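PDB 4K7J: GDSL-like Lipase/Acylhydrolase family protein from Neisseria meningitidis, which probably removes O-acetyl groups from peptidoglycan as an esterase of the SGNH hydrolase family, working through a catalytic triad. Local coordinates for residues L126-S131 with P194-F199; A153-A158 with G175-D180; G132-L137 with T188-M193; A92-Q97 with S110-N115. All coordinates share one frame; numbering follows the deposited sequence.

All four contacts belong to the beta-rich part of the chain, beside the mixed sheet of the SGNH hydrolase fold. Contacts 1 and 2 lie within one five-stranded antiparallel sheet, contact 4 packs a loop against its edge strand 109-112, and contact 3 is in the second sheet. Contact 1 is the hub: its centre is about 10 Å from that of contact 2, 9 Å from contact 3 and 13 Å from contact 4. Lys-154 N probably donates to Asp-196 O, and Leu-111 N to Leu-126 O, tying contacts 2 and 4 to it. Contacts 3 and 4 meet through Met-135 and Ala-92. A bound HEPES buffer molecule lies about 14 Å from the side chain of Thr-112 in contact 4.

Contact 1: residues L126-S131 with P194-F199; sequences LAHTGS and PWDIGF
Ala-127 and Ile-197 form a hydrogen-bonded pair between antiparallel strands in one sheet of a beta sandwich, consistent with a galactose-binding-like domain. Ala-127 N donates to Ile-197 O and Ile-197 N returns a bond to Ala-127 O, 3.0 Å long. The tight side is the face bearing these two residues, which is buried. There Thr-129 CG2 presses on Ile-197 CG1 at 3.5 Å, the two side chains crossing at about a right angle, and Leu-162 of the other sheet touches Ile-197. Beyond the strand, the Thr-129 hydroxyl sits between its own N and carbonyl carbon (chi1 68°), which lets OG1 accept from Trp-195 N at 3.0 Å while Thr-129 N donates to Trp-195 O. The indole leads away, its NE1 bonded to Thr-161 O.

The face of His-128 and Asp-196 is looser and more open to solvent. A water accepts from Gly-130 N and donates to Trp-195 O, bridging the segments just past the end of strand 125-128. Leu-126 CD1 lies over the rim of one imidazole face, 3.5 Å above its plane. The Asp-196 carboxylate may favour a protonated His-128. The side chains of His-128 and Asp-196 point the same way, their planes 55° apart, and His-128 ND1 donates to Asp-196 OD1 across 2.8 Å, meeting that oxygen from above the carboxylate plane.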
loop_
_atom_site.group_PDB
_atom_site.type_symbol
_atom_site.label_atom_id
_atom_site.label_comp_id
_atom_site.label_asym_id
_atom_site.label_seq_id
_atom_site.Cartn_x
_atom_site.Cartn_y
_atom_site.Cartn_z
ATOM N N LEU A 126 1.848 13.299 -4.119
ATOM C CA LEU A 126 2.829 13.816 -5.064
ATOM C C LEU A 126 3.781 14.752 -4.336
ATOM O O LEU A 126 3.495 15.187 -3.214
ATOM C CB LEU A 126 2.149 14.517 -6.254
ATOM C CG LEU A 126 1.281 15.762 -6.017
ATOM C CD1 LEU A 126 2.112 17.040 -5.904
ATOM C CD2 LEU A 126 0.222 15.925 -7.112
ATOM N N ALA A 127 4.916 15.056 -4.957
ATOM C CA ALA A 127 5.817 16.064 -4.391
ATOM C C ALA A 127 6.189 17.104 -5.449
ATOM O O ALA A 127 6.505 16.745 -6.578
ATOM C CB ALA A 127 7.044 15.418 -3.817
ATOM N N HIS A 128 6.125 18.387 -5.097
ATOM C CA HIS A 128 6.572 19.444 -6.005
ATOM C C HIS A 128 8.085 19.580 -5.830
ATOM O O HIS A 128 8.549 19.830 -4.718
ATOM C CB HIS A 128 5.917 20.790 -5.649
ATOM C CG HIS A 128 4.421 20.767 -5.653
ATOM N ND1 HIS A 128 3.682 20.445 -6.775
ATOM C CD2 HIS A 128 3.521 21.062 -4.680
ATOM C CE1 HIS A 128 2.395 20.530 -6.488
ATOM N NE2 HIS A 128 2.269 20.905 -5.227
ATOM N N THR A 129 8.852 19.421 -6.902
ATOM C CA THR A 129 10.309 19.430 -6.785
ATOM C C THR A 129 10.863 20.861 -6.780
ATOM O O THR A 129 11.868 21.142 -6.129
ATOM C CB THR A 129 11.019 18.660 -7.942
ATOM O OG1 THR A 129 10.843 19.368 -9.184
ATOM C CG2 THR A 129 10.500 17.235 -8.072
ATOM N N GLY A 130 10.214 21.750 -7.523
ATOM C CA GLY A 130 10.693 23.108 -7.680
ATOM C C GLY A 130 11.850 23.114 -8.669
ATOM O O GLY A 130 12.339 22.058 -9.066
ATOM N N SER A 131 12.296 24.296 -9.071
ATOM C CA SER A 131 13.518 24.389 -9.866
ATOM C C SER A 131 14.691 24.249 -8.909
ATOM O O SER A 131 14.557 24.533 -7.724
ATOM C CB SER A 131 13.573 25.723 -10.610
ATOM O OG SER A 131 13.439 26.809 -9.706
ATOM N N PRO A 194 10.817 22.539 -12.652
ATOM C CA PRO A 194 9.874 21.846 -11.763
ATOM C C PRO A 194 9.189 20.623 -12.361
ATOM O O PRO A 194 8.777 20.640 -13.523
ATOM C CB PRO A 194 8.807 22.913 -11.479
ATOM C CG PRO A 194 9.519 24.228 -11.714
ATOM C CD PRO A 194 10.420 23.946 -12.874
ATOM N N TRP A 195 9.037 19.597 -11.526
ATOM C CA TRP A 195 8.237 18.421 -11.831
ATOM C C TRP A 195 7.307 18.134 -10.655
ATOM O O TRP A 195 7.576 18.557 -9.530
ATOM C CB TRP A 195 9.129 17.189 -11.913
ATOM C CG TRP A 195 10.065 17.072 -13.057
ATOM C CD1 TRP A 195 11.210 17.790 -13.271
ATOM C CD2 TRP A 195 9.990 16.111 -14.113
ATOM N NE1 TRP A 195 11.827 17.358 -14.423
ATOM C CE2 TRP A 195 11.105 16.318 -14.950
ATOM C CE3 TRP A 195 9.081 15.093 -14.436
ATOM C CZ2 TRP A 195 11.331 15.548 -16.097
ATOM C CZ3 TRP A 195 9.302 14.337 -15.573
ATOM C CH2 TRP A 195 10.424 14.565 -16.385
ATOM N N ASP A 196 6.264 17.344 -10.900
ATOM C CA ASP A 196 5.595 16.630 -9.811
ATOM C C ASP A 196 6.019 15.176 -9.860
ATOM O O ASP A 196 6.076 14.586 -10.934
ATOM C CB ASP A 196 4.070 16.743 -9.915
ATOM C CG ASP A 196 3.565 18.136 -9.564
ATOM O OD1 ASP A 196 4.343 18.926 -8.987
ATOM O OD2 ASP A 196 2.393 18.434 -9.863
ATOM N N ILE A 197 6.324 14.603 -8.706
ATOM C CA ILE A 197 6.793 13.210 -8.631
ATOM C C ILE A 197 5.850 12.412 -7.719
ATOM O O ILE A 197 5.430 12.905 -6.669
ATOM C CB ILE A 197 8.233 13.127 -8.046
ATOM C CG1 ILE A 197 9.208 14.017 -8.822
ATOM C CG2 ILE A 197 8.735 11.685 -8.006
ATOM C CD1 ILE A 197 9.475 13.578 -10.261
ATOM N N GLY A 198 5.513 11.195 -8.130
ATOM C CA GLY A 198 4.660 10.316 -7.352
ATOM C C GLY A 198 5.538 9.289 -6.675
ATOM O O GLY A 198 6.656 9.599 -6.289
ATOM N N PHE A 199 5.045 8.067 -6.521
ATOM C CA PHE A 199 5.844 7.045 -5.871
ATOM C C PHE A 199 6.991 6.671 -6.791
ATOM O O PHE A 199 6.893 6.805 -8.013
ATOM C CB PHE A 199 5.006 5.816 -5.538
ATOM C CG PHE A 199 4.197 5.950 -4.271
ATOM C CD1 PHE A 199 3.071 6.756 -4.232
ATOM C CD2 PHE A 199 4.567 5.264 -3.124
ATOM C CE1 PHE A 199 2.332 6.889 -3.067
ATOM C CE2 PHE A 199 3.820 5.376 -1.954
ATOM C CZ PHE A 199 2.699 6.191 -1.931
HETATM O O HOH W 1 7.679 21.583 -8.518
#

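Contact 2: residues A153-A158 with G175-D180; sequences AKPLLA and GWQVLD
Ala-153 and Gln-177 form a hydrogen-bonded antiparallel pair at the end of the pairing between strand 147-155 and the outermost strand 177-183 of its five-stranded sheet. Ala-153 N donates to Gln-177 O over 3.0 Å; the return bond, from Gln-177 N to Ala-153 O, is weak. The short strand segments diverge at 103°, and past the bridge side chains take over.

Lys-154 CB stands over the five-membered ring of Trp-176, 3.9 Å from its centroid, in a CH-pi contact. With CG anti to the amide nitrogen (chi1 -176°), the lysine chain runs on across the indole at about a right angle, CD reaching CD1 of Trp-176 at 3.8 Å. Asp-119 fixes both far ends: its carboxylate forms a salt bridge with Lys-154 NZ, and its carbonyl accepts from Trp-176 NE1. On the bridge's other face, Ala-153 CB packs against Leu-179 CD1 at 3.7 Å.

Gln-177 holds the turn before its strand, NE2 donating almost straight to Gly-175 O (3.3 Å) and OE1 accepting from Asn-172 N. A water links Pro-155 O with Gly-175 N where the strands part. Strand 177-183 is thus an edge strand in what appears to be a beta sandwich, consistent with a galactose-binding-like fold.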
loop_
_atom_site.group_PDB
_atom_site.type_symbol
_atom_site.label_atom_id
_atom_site.label_comp_id
_atom_site.label_asym_id
_atom_site.label_seq_id
_atom_site.Cartn_x
_atom_site.Cartn_y
_atom_site.Cartn_z
ATOM N N ALA A 153 5.948 10.487 -12.638
ATOM C CA ALA A 153 6.465 11.844 -12.813
ATOM C C ALA A 153 5.651 12.641 -13.812
ATOM O O ALA A 153 5.202 12.104 -14.819
ATOM C CB ALA A 153 7.931 11.798 -13.251
ATOM N N LYS A 154 5.452 13.923 -13.526
ATOM C CA LYS A 154 4.806 14.817 -14.471
ATOM C C LYS A 154 5.607 16.100 -14.636
ATOM O O LYS A 154 5.717 16.897 -13.705
ATOM C CB LYS A 154 3.385 15.162 -14.032
ATOM C CG LYS A 154 2.661 16.028 -15.058
ATOM C CD LYS A 154 1.215 16.309 -14.661
ATOM C CE LYS A 154 1.135 17.206 -13.452
ATOM N NZ LYS A 154 -0.278 17.654 -13.241
ATOM N N PRO A 155 6.159 16.312 -15.834
ATOM C CA PRO A 155 6.992 17.482 -16.093
ATOM C C PRO A 155 6.122 18.717 -16.296
ATOM O O PRO A 155 4.980 18.601 -16.736
ATOM C CB PRO A 155 7.659 17.126 -17.422
ATOM C CG PRO A 155 6.610 16.354 -18.143
ATOM C CD PRO A 155 5.934 15.517 -17.057
ATOM N N LEU A 156 6.659 19.890 -15.985
ATOM C CA LEU A 156 5.976 21.124 -16.345
ATOM C C LEU A 156 5.877 21.243 -17.870
ATOM O O LEU A 156 4.830 21.609 -18.405
ATOM C CB LEU A 156 6.710 22.331 -15.766
ATOM C CG LEU A 156 6.063 23.681 -16.042
ATOM C CD1 LEU A 156 4.768 23.820 -15.240
ATOM C CD2 LEU A 156 7.042 24.790 -15.711
ATOM N N LEU A 157 6.968 20.916 -18.560
ATOM C CA LEU A 157 7.018 20.966 -20.021
ATOM C C LEU A 157 7.290 19.604 -20.646
ATOM O O LEU A 157 8.027 18.790 -20.089
ATOM C CB LEU A 157 8.114 21.927 -20.482
ATOM C CG LEU A 157 7.742 23.350 -20.886
ATOM C CD1 LEU A 157 7.029 24.073 -19.750
ATOM C CD2 LEU A 157 9.008 24.086 -21.304
ATOM N N ALA A 158 6.718 19.370 -21.821
ATOM C CA ALA A 158 7.023 18.165 -22.582
ATOM C C ALA A 158 8.534 18.069 -22.845
ATOM O O ALA A 158 9.203 19.097 -23.017
ATOM C CB ALA A 158 6.244 18.157 -23.882
ATOM N N GLY A 175 2.174 15.369 -19.085
ATOM C CA GLY A 175 1.276 14.540 -18.313
ATOM C C GLY A 175 2.015 13.508 -17.471
ATOM O O GLY A 175 3.200 13.256 -17.681
ATOM N N TRP A 176 1.307 12.919 -16.511
ATOM C CA TRP A 176 1.857 11.838 -15.706
ATOM C C TRP A 176 2.289 10.689 -16.596
ATOM O O TRP A 176 1.655 10.406 -17.604
ATOM C CB TRP A 176 0.816 11.325 -14.714
ATOM C CG TRP A 176 0.636 12.222 -13.552
ATOM C CD1 TRP A 176 -0.394 13.105 -13.337
ATOM C CD2 TRP A 176 1.515 12.347 -12.443
ATOM N NE1 TRP A 176 -0.206 13.762 -12.149
ATOM C CE2 TRP A 176 0.963 13.318 -11.578
ATOM C CE3 TRP A 176 2.718 11.733 -12.088
ATOM C CZ2 TRP A 176 1.578 13.691 -10.388
ATOM C CZ3 TRP A 176 3.328 12.100 -10.893
ATOM C CH2 TRP A 176 2.755 13.069 -10.059
ATOM N N GLN A 177 3.366 10.036 -16.199
ATOM C CA GLN A 177 3.932 8.925 -16.935
ATOM C C GLN A 177 4.900 8.238 -15.989
ATOM O O GLN A 177 5.179 8.751 -14.909
ATOM C CB GLN A 177 4.652 9.427 -18.190
ATOM C CG GLN A 177 5.776 10.410 -17.944
ATOM C CD GLN A 177 6.244 11.067 -19.230
ATOM O OE1 GLN A 177 7.202 10.609 -19.855
ATOM N NE2 GLN A 177 5.555 12.133 -19.647
ATOM N N VAL A 178 5.398 7.068 -16.366
ATOM C CA VAL A 178 6.406 6.409 -15.549
ATOM C C VAL A 178 7.746 6.471 -16.270
ATOM O O VAL A 178 7.858 6.102 -17.438
ATOM C CB VAL A 178 6.062 4.923 -15.269
ATOM C CG1 VAL A 178 7.138 4.275 -14.409
ATOM C CG2 VAL A 178 4.710 4.813 -14.603
ATOM N N LEU A 179 8.762 6.937 -15.562
ATOM C CA LEU A 179 10.100 7.009 -16.097
ATOM C C LEU A 179 10.846 5.769 -15.632
ATOM O O LEU A 179 10.834 5.450 -14.453
ATOM C CB LEU A 179 10.804 8.259 -15.561
ATOM C CG LEU A 179 10.071 9.592 -15.706
ATOM C CD1 LEU A 179 10.950 10.727 -15.139
ATOM C CD2 LEU A 179 9.727 9.850 -17.161
ATOM N N ASP A 180 11.505 5.083 -16.561
ATOM C CA ASP A 180 12.295 3.898 -16.232
ATOM C C ASP A 180 13.793 4.171 -16.382
ATOM O O ASP A 180 14.244 4.667 -17.416
ATOM C CB ASP A 180 11.909 2.730 -17.153
ATOM C CG ASP A 180 10.437 2.378 -17.076
ATOM O OD1 ASP A 180 9.827 2.525 -15.993
ATOM O OD2 ASP A 180 9.891 1.927 -18.102
HETATM O O HOH W 2 2.855 17.884 -18.265
#

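Contact 3: residues G132-L137 with T188-M193; sequences GGSMTL and TIHTEM
Two glycines, Gly-132 and Gly-133, face the single residue Thr-191, a G1 beta bulge at the start of the pairing between strands 133-139 and 187-191. Gly-132 takes the positive phi (59°) that the bulge requires, and its N donates to Glu-192 O from well above the carbonyl plane. Gly-133 then resumes the regular ladder, exchanging bonds with Thr-191 in both directions. The Thr-191 hydroxyl crowds the bulge, with OG1 3.3 Å from Gly-133 CA. That oxygen is also hydrogen-bonded to Thr-129 OG1 and Gly-130 O, which ties this sheet to the other one at the turn.

Farther along, Met-135 and Ile-189 form a second hydrogen-bonded pair, with Met-135 N donating to Ile-189 O (3.0 Å) and Ile-189 N to Met-135 O (2.8 Å). Their side chains point into the beta sandwich. Ile-189 CD1 meets Leu-137 CD1 at 4.2 Å, while the methionine end turns away from the strand pair and the residue packs on Trp-108 and His-104.

The opposite face is polar and carries the non-hydrogen-bonded pairs. Ser-134 OG is anti to its own nitrogen (chi1 -179°), a setting that brings it to the edge of the His-190 ring, in the ring plane and 3.5 Å from CD2. Thr-163 of the neighbouring strand 161-164 also touches His-190. At the far end Thr-136 and Thr-188 cross with both hydroxyls beside their own amide nitrogens, and Thr-136 OG1 and Thr-188 OG1 share a hydrogen bond of 3.0 Å.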
loop_
_atom_site.group_PDB
_atom_site.type_symbol
_atom_site.label_atom_id
_atom_site.label_comp_id
_atom_site.label_asym_id
_atom_site.label_seq_id
_atom_site.Cartn_x
_atom_site.Cartn_y
_atom_site.Cartn_z
ATOM N N GLY A 132 15.838 23.805 -9.405
ATOM C CA GLY A 132 16.976 23.577 -8.534
ATOM C C GLY A 132 16.630 22.568 -7.447
ATOM O O GLY A 132 17.182 22.622 -6.341
ATOM N N GLY A 133 15.719 21.644 -7.770
ATOM C CA GLY A 133 15.240 20.643 -6.825
ATOM C C GLY A 133 16.179 19.480 -6.590
ATOM O O GLY A 133 16.913 19.063 -7.491
ATOM N N SER A 134 16.158 18.937 -5.378
ATOM C CA SER A 134 17.057 17.847 -5.029
ATOM C C SER A 134 16.429 16.888 -4.008
ATOM O O SER A 134 15.786 17.322 -3.057
ATOM C CB SER A 134 18.366 18.412 -4.471
ATOM O OG SER A 134 19.263 17.366 -4.138
ATOM N N MET A 135 16.610 15.589 -4.217
ATOM C CA MET A 135 16.131 14.583 -3.270
ATOM C C MET A 135 17.078 13.398 -3.256
ATOM O O MET A 135 17.430 12.862 -4.306
ATOM C CB MET A 135 14.711 14.109 -3.613
ATOM C CG MET A 135 14.172 13.028 -2.666
ATOM S SD MET A 135 14.077 13.586 -0.941
ATOM C CE MET A 135 12.867 14.908 -1.078
ATOM N N THR A 136 17.499 12.998 -2.066
ATOM C CA THR A 136 18.318 11.806 -1.925
ATOM C C THR A 136 17.570 10.758 -1.094
ATOM O O THR A 136 17.080 11.046 0.001
ATOM C CB THR A 136 19.686 12.136 -1.275
ATOM O OG1 THR A 136 20.348 13.146 -2.047
ATOM C CG2 THR A 136 20.569 10.901 -1.222
ATOM N N LEU A 137 17.473 9.546 -1.621
ATOM C CA LEU A 137 16.841 8.466 -0.880
ATOM C C LEU A 137 17.903 7.480 -0.447
ATOM O O LEU A 137 18.684 6.976 -1.270
ATOM C CB LEU A 137 15.777 7.759 -1.719
ATOM C CG LEU A 137 14.592 8.604 -2.190
ATOM C CD1 LEU A 137 14.867 9.174 -3.561
ATOM C CD2 LEU A 137 13.347 7.738 -2.225
ATOM N N THR A 188 20.082 9.835 -5.807
ATOM C CA THR A 188 19.942 11.292 -5.810
ATOM C C THR A 188 19.307 11.766 -7.106
ATOM O O THR A 188 19.787 11.462 -8.187
ATOM C CB THR A 188 21.293 11.986 -5.586
ATOM O OG1 THR A 188 21.775 11.646 -4.283
ATOM C CG2 THR A 188 21.149 13.503 -5.676
ATOM N N ILE A 189 18.208 12.504 -6.975
ATOM C CA ILE A 189 17.446 12.971 -8.114
ATOM C C ILE A 189 17.437 14.492 -8.126
ATOM O O ILE A 189 17.065 15.131 -7.132
ATOM C CB ILE A 189 15.993 12.449 -8.053
ATOM C CG1 ILE A 189 15.996 10.919 -7.959
ATOM C CG2 ILE A 189 15.200 12.917 -9.265
ATOM C CD1 ILE A 189 14.659 10.335 -7.559
ATOM N N HIS A 190 17.857 15.058 -9.255
ATOM C CA HIS A 190 18.017 16.504 -9.405
ATOM C C HIS A 190 17.061 17.008 -10.472
ATOM O O HIS A 190 16.964 16.417 -11.548
ATOM C CB HIS A 190 19.464 16.834 -9.838
ATOM C CG HIS A 190 20.471 16.729 -8.733
ATOM N ND1 HIS A 190 21.826 16.600 -8.967
ATOM C CD2 HIS A 190 20.323 16.748 -7.386
ATOM C CE1 HIS A 190 22.467 16.545 -7.813
ATOM N NE2 HIS A 190 21.577 16.627 -6.838
ATOM N N THR A 191 16.358 18.095 -10.186
ATOM C CA THR A 191 15.439 18.671 -11.168
ATOM C C THR A 191 15.778 20.127 -11.436
ATOM O O THR A 191 15.578 20.991 -10.580
ATOM C CB THR A 191 13.960 18.561 -10.726
ATOM O OG1 THR A 191 13.786 19.191 -9.451
ATOM C CG2 THR A 191 13.546 17.103 -10.601
ATOM N N GLU A 192 16.300 20.395 -12.628
ATOM C CA GLU A 192 16.622 21.762 -13.005
ATOM C C GLU A 192 15.353 22.607 -13.025
ATOM O O GLU A 192 15.312 23.665 -12.419
ATOM C CB GLU A 192 17.344 21.801 -14.356
ATOM C CG GLU A 192 17.346 23.172 -15.041
ATOM C CD GLU A 192 18.251 24.201 -14.368
ATOM O OE1 GLU A 192 18.880 23.896 -13.326
ATOM O OE2 GLU A 192 18.327 25.329 -14.896
ATOM N N MET A 193 14.328 22.123 -13.721
ATOM C CA MET A 193 13.021 22.769 -13.757
ATOM C C MET A 193 11.982 21.942 -12.970
ATOM O O MET A 193 12.238 20.782 -12.642
ATOM C CB MET A 193 12.590 23.003 -15.211
ATOM C CG MET A 193 13.281 24.210 -15.885
ATOM S SD MET A 193 12.863 25.832 -15.184
ATOM C CE MET A 193 14.306 26.151 -14.185
#

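Contact 4: residues A92-Q97 with S110-N115; sequences ANVKGQ and SLTSRN
Val-94 and Ser-110 bring their CA atoms within 5.9 Å where a loop runs beside strand 109-112 without forming a beta bridge to it. The loop makes a type II beta turn from Val-94 to Gln-97, closed by Gln-97 N donating to Val-94 O, with Gly-96 supplying the positive phi (83°) of its third position. At the end of the strand, Thr-112 OG1 accepts from Arg-114 N at 3.2 Å, an ST turn where the strand gives way to loop.

Ser-110 carries the polar part. Its OG, set between its own amide nitrogen and carbonyl carbon (chi1 64°), donates to Asn-93 O across 2.8 Å, in the carbonyl plane and on a lone pair. One water donates to the same carbonyl and accepts from Ser-110 N, doubling the link. Another donates to Ser-110 OG at 2.6 Å and accepts from Lys-95 N, so the hydroxyl donates to the loop carbonyl and accepts from a water. A third water joins Gln-97 OE1 to Thr-112 OG1. The apolar part is small: Val-94 CG1 meets Thr-112 CG2 at 3.6 Å, the two side chains crossing at a slant, and Val-94 CG2 lies 4.1 Å from Ser-110 CB.

Ile-125, on the adjoining strand 125-128, touches Val-94, Gln-97 and Thr-112. The Gln-97 amide has further partners: OE1 accepts from Asn-217 N, and NE2 bonds to Tyr-90 OH and to Gly-215 O of strand 208-215, so that this loop, which follows helix 68-81, lies between the sandwich and the edge strand of the mixed hydrolase sheet.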
loop_
_atom_site.group_PDB
_atom_site.type_symbol
_atom_site.label_atom_id
_atom_site.label_comp_id
_atom_site.label_asym_id
_atom_site.label_seq_id
_atom_site.Cartn_x
_atom_site.Cartn_y
_atom_site.Cartn_z
ATOM N N ALA A 92 9.132 11.895 -1.072
ATOM C CA ALA A 92 9.587 12.865 -0.070
ATOM C C ALA A 92 8.937 12.542 1.266
ATOM O O ALA A 92 7.995 11.759 1.303
ATOM C CB ALA A 92 9.217 14.293 -0.494
ATOM N N ASN A 93 9.431 13.134 2.354
ATOM C CA ASN A 93 8.749 13.024 3.642
ATOM C C ASN A 93 7.309 13.471 3.477
ATOM O O ASN A 93 7.040 14.458 2.802
ATOM C CB ASN A 93 9.423 13.871 4.733
ATOM C CG ASN A 93 10.808 13.373 5.083
ATOM O OD1 ASN A 93 11.036 12.158 5.180
ATOM N ND2 ASN A 93 11.754 14.305 5.256
ATOM N N VAL A 94 6.400 12.719 4.083
ATOM C CA VAL A 94 4.987 13.057 4.117
ATOM C C VAL A 94 4.580 13.201 5.575
ATOM O O VAL A 94 4.694 12.249 6.356
ATOM C CB VAL A 94 4.124 11.948 3.483
ATOM C CG1 VAL A 94 2.621 12.244 3.690
ATOM C CG2 VAL A 94 4.462 11.761 2.017
ATOM N N LYS A 95 4.100 14.390 5.928
ATOM C CA LYS A 95 3.730 14.711 7.304
ATOM C C LYS A 95 2.727 13.717 7.869
ATOM O O LYS A 95 1.690 13.466 7.264
ATOM C CB LYS A 95 3.144 16.122 7.380
ATOM C CG LYS A 95 2.572 16.466 8.739
ATOM C CD LYS A 95 2.449 17.966 8.914
ATOM C CE LYS A 95 1.940 18.312 10.299
ATOM N NZ LYS A 95 0.565 17.771 10.481
ATOM N N GLY A 96 3.053 13.140 9.020
ATOM C CA GLY A 96 2.138 12.242 9.701
ATOM C C GLY A 96 2.178 10.821 9.185
ATOM O O GLY A 96 1.423 9.962 9.654
ATOM N N GLN A 97 3.045 10.562 8.210
ATOM C CA GLN A 97 3.112 9.235 7.604
ATOM C C GLN A 97 4.570 8.789 7.556
ATOM O O GLN A 97 5.469 9.569 7.855
ATOM C CB GLN A 97 2.436 9.233 6.215
ATOM C CG GLN A 97 0.998 9.778 6.279
ATOM C CD GLN A 97 0.148 9.561 5.015
ATOM O OE1 GLN A 97 -0.950 10.102 4.912
ATOM N NE2 GLN A 97 0.642 8.754 4.072
ATOM N N SER A 110 5.957 17.610 -0.367
ATOM C CA SER A 110 4.856 16.671 -0.599
ATOM C C SER A 110 3.473 17.308 -0.443
ATOM O O SER A 110 3.313 18.341 0.206
ATOM C CB SER A 110 4.960 15.456 0.324
ATOM O OG SER A 110 4.829 15.862 1.682
ATOM N N LEU A 111 2.488 16.667 -1.059
ATOM C CA LEU A 111 1.092 17.073 -0.991
ATOM C C LEU A 111 0.287 15.784 -1.087
ATOM O O LEU A 111 0.606 14.921 -1.914
ATOM C CB LEU A 111 0.752 17.994 -2.165
ATOM C CG LEU A 111 -0.729 18.330 -2.309
ATOM C CD1 LEU A 111 -1.126 19.265 -1.188
ATOM C CD2 LEU A 111 -1.054 18.920 -3.682
ATOM N N THR A 112 -0.726 15.613 -0.236
ATOM C CA THR A 112 -1.541 14.396 -0.301
ATOM C C THR A 112 -3.041 14.686 -0.430
ATOM O O THR A 112 -3.493 15.806 -0.195
ATOM C CB THR A 112 -1.341 13.468 0.919
ATOM O OG1 THR A 112 -2.240 13.850 1.978
ATOM C CG2 THR A 112 0.101 13.465 1.395
ATOM N N SER A 113 -3.812 13.656 -0.755
ATOM C CA SER A 113 -5.245 13.823 -0.998
ATOM C C SER A 113 -6.053 13.813 0.297
ATOM O O SER A 113 -7.264 13.988 0.269
ATOM C CB SER A 113 -5.774 12.752 -1.971
ATOM O OG SER A 113 -5.432 11.439 -1.540
ATOM N N ARG A 114 -5.380 13.615 1.426
ATOM C CA ARG A 114 -6.049 13.643 2.713
ATOM C C ARG A 114 -6.904 14.906 2.906
ATOM O O ARG A 114 -8.087 14.811 3.210
ATOM C CB ARG A 114 -5.033 13.491 3.851
ATOM C CG ARG A 114 -5.632 13.663 5.242
ATOM C CD ARG A 114 -4.594 13.365 6.324
ATOM N NE ARG A 114 -5.182 13.405 7.660
ATOM C CZ ARG A 114 -5.170 14.475 8.452
ATOM N NH1 ARG A 114 -4.597 15.599 8.046
ATOM N NH2 ARG A 114 -5.738 14.416 9.653
ATOM N N ASN A 115 -6.305 16.080 2.720
ATOM C CA ASN A 115 -7.047 17.333 2.838
ATOM C C ASN A 115 -7.096 18.111 1.545
ATOM O O ASN A 115 -7.781 19.128 1.481
ATOM C CB ASN A 115 -6.427 18.271 3.874
ATOM C CG ASN A 115 -6.254 17.633 5.219
ATOM O OD1 ASN A 115 -5.131 17.522 5.706
ATOM N ND2 ASN A 115 -7.360 17.223 5.844
HETATM O O HOH W 3 7.674 17.042 1.810
HETATM O O HOH W 4 3.440 16.340 3.784
HETATM O O HOH W 5 -1.780 12.682 4.301
#